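Local coordinates for exodeoxyribonuclease 10 (Escherichia coli, PDB 4FZX), which degrades single- and double-stranded DNA from the 3' end towards the 5' end as a distributive, magnesium-dependent exonuclease of the DnaQ (DEDDh) family, at residues Q126-L131 with R135-C140; A20-D23 with K28-N31. One frame throughout, in Å; residues are numbered along the deposited sequence.

Contact 1. Residues Q126-L131 with R135-C140; sequences QTPPGL and RALYDC. With NA (sodium ion), chain G.
T127 comes within 6.1 Å of Y138, CA to CA, where the loop 126-131 passes the first turn of helix 136-154; no hydrogen bond joins the two segments, and side chains carry the contact. The T127 methyl CG2 sits over one face of the Y138 ring in a CH-pi contact, 4.0 Å from the ring centroid, 17° off the normal and shifted toward the rim. With CG anti to the backbone N (chi1 -171°), the ring comes up against both T127 and L131, whose CB packs on Y138 CD2 at 4.1 Å. Were Y138 replaced by an alanine, the T127 methyl and L131 CB would probably lose the ring they pack against, leaving this part of the loop less fixed. The preceding residue, L137, meets two apolar side chains of the loop: its CD2 touches P128 CG at 3.8 Å, and its CB touches L131 CD1 at 3.8 Å. This is the start of the helix that carries the last aspartate of the DEDDh exonuclease signature, D139, whose CB leaves the backbone away from the loop and whose OD2 binds the sodium ion at 2.2 Å; D6, E8 and a DNA phosphate bind the same ion. R135, at the N-cap position, bends at chi2 and chi3 so that L131 CD2 lies 4.0 Å above the centre of its guanidinium plane, while NH2 forms a salt bridge with E18.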
loop_
_atom_site.group_PDB
_atom_site.type_symbol
_atom_site.label_atom_id
_atom_site.label_comp_id
_atom_site.label_asym_id
_atom_site.label_seq_id
_atom_site.Cartn_x
_atom_site.Cartn_y
_atom_site.Cartn_z
ATOM N N GLN C 126 34.360 -15.806 15.108
ATOM C CA GLN C 126 35.210 -16.424 16.106
ATOM C C GLN C 126 34.657 -16.054 17.467
ATOM O O GLN C 126 34.685 -14.880 17.851
ATOM C CB GLN C 126 36.635 -15.893 15.971
ATOM C CG GLN C 126 37.689 -16.681 16.739
ATOM C CD GLN C 126 39.089 -16.104 16.531
ATOM O OE1 GLN C 126 39.748 -16.376 15.515
ATOM N NE2 GLN C 126 39.522 -15.254 17.464
ATOM N N THR C 127 34.079 -17.031 18.160
ATOM C CA THR C 127 33.559 -16.787 19.491
ATOM C C THR C 127 34.641 -16.966 20.538
ATOM O O THR C 127 35.653 -17.611 20.280
ATOM C CB THR C 127 32.354 -17.685 19.825
ATOM O OG1 THR C 127 32.733 -19.063 19.745
ATOM C CG2 THR C 127 31.206 -17.408 18.879
ATOM N N PRO C 128 34.448 -16.359 21.720
ATOM C CA PRO C 128 35.462 -16.457 22.758
ATOM C C PRO C 128 35.437 -17.835 23.413
ATOM O O PRO C 128 34.427 -18.525 23.349
ATOM C CB PRO C 128 35.048 -15.368 23.752
ATOM C CG PRO C 128 33.552 -15.178 23.536
ATOM C CD PRO C 128 33.169 -15.833 22.237
ATOM N N PRO C 129 36.567 -18.264 23.982
ATOM C CA PRO C 129 36.644 -19.631 24.498
ATOM C C PRO C 129 35.947 -19.754 25.849
ATOM O O PRO C 129 35.788 -18.754 26.559
ATOM C CB PRO C 129 38.146 -19.850 24.666
ATOM C CG PRO C 129 38.689 -18.475 24.981
ATOM C CD PRO C 129 37.744 -17.456 24.354
ATOM N N GLY C 130 35.541 -20.966 26.203
ATOM C CA GLY C 130 34.987 -21.219 27.531
ATOM C C GLY C 130 33.575 -20.681 27.743
ATOM O O GLY C 130 33.182 -20.382 28.870
ATOM N N LEU C 131 32.809 -20.562 26.664
ATOM C CA LEU C 131 31.432 -20.093 26.765
ATOM C C LEU C 131 30.501 -20.939 25.899
ATOM O O LEU C 131 30.931 -21.915 25.280
ATOM C CB LEU C 131 31.328 -18.604 26.392
ATOM C CG LEU C 131 32.090 -17.609 27.280
ATOM C CD1 LEU C 131 32.037 -16.168 26.734
ATOM C CD2 LEU C 131 31.575 -17.655 28.706
ATOM N N ARG C 135 25.327 -17.510 26.876
ATOM C CA ARG C 135 26.176 -16.711 27.743
ATOM C C ARG C 135 26.416 -15.379 27.066
ATOM O O ARG C 135 26.627 -15.323 25.861
ATOM C CB ARG C 135 27.485 -17.427 28.069
ATOM C CG ARG C 135 27.306 -18.712 28.929
ATOM C CD ARG C 135 26.816 -18.408 30.366
ATOM N NE ARG C 135 27.729 -17.507 31.072
ATOM C CZ ARG C 135 28.833 -17.887 31.713
ATOM N NH1 ARG C 135 29.139 -19.177 31.826
ATOM N NH2 ARG C 135 29.609 -16.976 32.281
ATOM N N ALA C 136 26.311 -14.300 27.836
ATOM C CA ALA C 136 26.166 -12.978 27.259
ATOM C C ALA C 136 27.223 -12.643 26.210
ATOM O O ALA C 136 26.870 -12.193 25.123
ATOM C CB ALA C 136 26.127 -11.914 28.352
ATOM N N LEU C 137 28.510 -12.850 26.528
ATOM C CA LEU C 137 29.579 -12.474 25.597
ATOM C C LEU C 137 29.525 -13.300 24.326
ATOM O O LEU C 137 29.778 -12.798 23.232
ATOM C CB LEU C 137 30.972 -12.589 26.244
ATOM C CG LEU C 137 32.101 -11.968 25.413
ATOM C CD1 LEU C 137 31.878 -10.454 25.222
ATOM C CD2 LEU C 137 33.488 -12.241 25.989
ATOM N N TYR C 138 29.153 -14.567 24.465
ATOM C CA TYR C 138 28.997 -15.439 23.312
ATOM C C TYR C 138 27.933 -14.890 22.365
ATOM O O TYR C 138 28.189 -14.704 21.163
ATOM C CB TYR C 138 28.646 -16.849 23.782
ATOM C CG TYR C 138 28.678 -17.887 22.700
ATOM C CD1 TYR C 138 27.672 -17.948 21.739
ATOM C CD2 TYR C 138 29.705 -18.828 22.645
ATOM C CE1 TYR C 138 27.690 -18.913 20.752
ATOM C CE2 TYR C 138 29.733 -19.799 21.650
ATOM C CZ TYR C 138 28.718 -19.838 20.715
ATOM O OH TYR C 138 28.750 -20.782 19.711
ATOM N N ASP C 139 26.765 -14.550 22.913
ATOM C CA ASP C 139 25.675 -14.039 22.096
ATOM C C ASP C 139 25.970 -12.662 21.496
ATOM O O ASP C 139 25.423 -12.309 20.440
ATOM C CB ASP C 139 24.380 -13.982 22.892
ATOM C CG ASP C 139 23.770 -15.367 23.142
ATOM O OD1 ASP C 139 24.420 -16.394 22.837
ATOM O OD2 ASP C 139 22.643 -15.420 23.688
ATOM N N CYS C 140 26.810 -11.875 22.171
ATOM C CA CYS C 140 27.271 -10.592 21.628
ATOM C C CYS C 140 28.010 -10.781 20.321
ATOM O O CYS C 140 27.850 -10.000 19.401
ATOM C CB CYS C 140 28.177 -9.854 22.634
ATOM S SG CYS C 140 27.279 -8.979 23.934
HETATM NA NA NA G . 21.461 -14.120 25.049
HETATM O O HOH W 1 20.183 -16.247 25.825
#

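Contact 2. Residues A20-D23 with K28-N31; sequences ASVD and KIVN
D23 and V30 form a hydrogen-bonded antiparallel pair at the centre of this contact, each backbone N donating to the other's O: D23 N to V30 O and V30 N to D23 O, both 2.9 Å. Beside them, I29 CA lies 3.4 Å from D23 O, in a CA-H...O contact. The two strands form a beta hairpin at the margin of the exonuclease sheet, 28-31 lying on its outermost strand within the chain. On the tightly packed side, V22 CB meets I29 CG2 at 3.5 Å. I29 puts CG2 anti to its backbone N, which brings this methyl up to the valine and within reach of both its branches; Y141 of helix 136-154 touches the two residues from beyond.

The side bearing D23 and N31 is polar, and it runs from the buried carboxylate of D23 to N31, which is exposed; K28, at the other end of its segment, also leads out to solvent. Carboxylate and amide lie side by side, pointing the same way, their planes 62° apart. N31 ND2 donates to D23 OD2 at 2.8 Å, almost perfectly straight at 179°; the oxygen lies in the plane of the amide, yet the donor stands 42° out of the carboxylate plane. Water 2 bridges S21 OG and N31 O, each at 2.6 Å, and gives a weak bond to D23 OD1. R3, on the neighbouring strand 2-9, makes a salt bridge to OD1 through NE, so both carboxylate oxygens are engaged; the nearby arginine would be expected to favour the ionised form of D23 and restrict its rotation.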
loop_
_atom_site.group_PDB
_atom_site.type_symbol
_atom_site.label_atom_id
_atom_site.label_comp_id
_atom_site.label_asym_id
_atom_site.label_seq_id
_atom_site.Cartn_x
_atom_site.Cartn_y
_atom_site.Cartn_z
ATOM N N ALA C 20 27.176 -8.227 28.873
ATOM C CA ALA C 20 28.375 -8.213 28.046
ATOM C C ALA C 20 28.182 -7.266 26.868
ATOM O O ALA C 20 27.041 -6.918 26.526
ATOM C CB ALA C 20 28.678 -9.610 27.547
ATOM N N SER C 21 29.290 -6.880 26.230
ATOM C CA SER C 21 29.229 -6.116 24.985
ATOM C C SER C 21 30.463 -6.312 24.098
ATOM O O SER C 21 31.540 -6.676 24.573
ATOM C CB SER C 21 29.011 -4.615 25.262
ATOM O OG SER C 21 30.181 -4.000 25.767
ATOM N N VAL C 22 30.295 -6.053 22.804
ATOM C CA VAL C 22 31.422 -5.832 21.917
ATOM C C VAL C 22 31.160 -4.576 21.102
ATOM O O VAL C 22 30.014 -4.109 21.002
ATOM C CB VAL C 22 31.626 -7.017 20.967
ATOM C CG1 VAL C 22 32.175 -8.218 21.723
ATOM C CG2 VAL C 22 30.307 -7.367 20.268
ATOM N N ASP C 23 32.213 -4.023 20.513
ATOM C CA ASP C 23 32.044 -2.863 19.653
ATOM C C ASP C 23 32.289 -3.281 18.223
ATOM O O ASP C 23 33.171 -4.110 17.946
ATOM C CB ASP C 23 32.997 -1.726 20.069
ATOM C CG ASP C 23 32.715 -1.199 21.477
ATOM O OD1 ASP C 23 31.615 -1.445 22.009
ATOM O OD2 ASP C 23 33.617 -0.576 22.081
ATOM N N LYS C 28 34.793 -4.541 12.009
ATOM C CA LYS C 28 35.514 -5.445 12.901
ATOM C C LYS C 28 34.928 -5.440 14.295
ATOM O O LYS C 28 34.362 -4.443 14.724
ATOM C CB LYS C 28 36.991 -5.072 12.951
ATOM C CG LYS C 28 37.658 -5.076 11.579
ATOM C CD LYS C 28 39.141 -5.362 11.676
ATOM C CE LYS C 28 39.660 -6.012 10.395
ATOM N NZ LYS C 28 39.892 -4.985 9.340
ATOM N N ILE C 29 35.089 -6.558 15.004
ATOM C CA ILE C 29 34.616 -6.700 16.384
ATOM C C ILE C 29 35.735 -6.596 17.401
ATOM O O ILE C 29 36.629 -7.432 17.428
ATOM C CB ILE C 29 33.914 -8.046 16.611
ATOM C CG1 ILE C 29 32.876 -8.303 15.515
ATOM C CG2 ILE C 29 33.250 -8.070 17.995
ATOM C CD1 ILE C 29 32.354 -9.727 15.508
ATOM N N VAL C 30 35.622 -5.634 18.312
ATOM C CA VAL C 30 36.705 -5.317 19.227
ATOM C C VAL C 30 36.166 -4.937 20.603
ATOM O O VAL C 30 34.953 -4.782 20.779
ATOM C CB VAL C 30 37.564 -4.153 18.688
ATOM C CG1 VAL C 30 38.210 -4.534 17.352
ATOM C CG2 VAL C 30 36.721 -2.896 18.551
ATOM N N ASN C 31 37.065 -4.837 21.581
ATOM C CA ASN C 31 36.726 -4.298 22.904
ATOM C C ASN C 31 35.650 -5.128 23.626
ATOM O O ASN C 31 34.655 -4.588 24.094
ATOM C CB ASN C 31 36.309 -2.815 22.796
ATOM C CG ASN C 31 36.219 -2.112 24.164
ATOM O OD1 ASN C 31 36.978 -2.410 25.088
ATOM N ND2 ASN C 31 35.301 -1.153 24.277
HETATM O O HOH W 2 32.300 -3.413 24.310
#

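In the fold
After strand 2-9 the chain runs through strand 16-25 and turns back into strand 28-36; contact 2 closes this hairpin, joined by a short turn, at the margin of the mixed sheet. It is complete before contact 1 begins, about a hundred residues later, so the two follow in series and neither nest nor cross. Contact 1 closes a loop with three residues between its segments, folding the stretch after helix 114-120 onto the start of helix 136-154. That helix links them: A136, L137 and C140 pack on A20, and the contact centres lie about 11 Å apart. Sheet, helix and overlying loop are layered beside the metal site, where D6 and E8 of strand 2-9 meet D139.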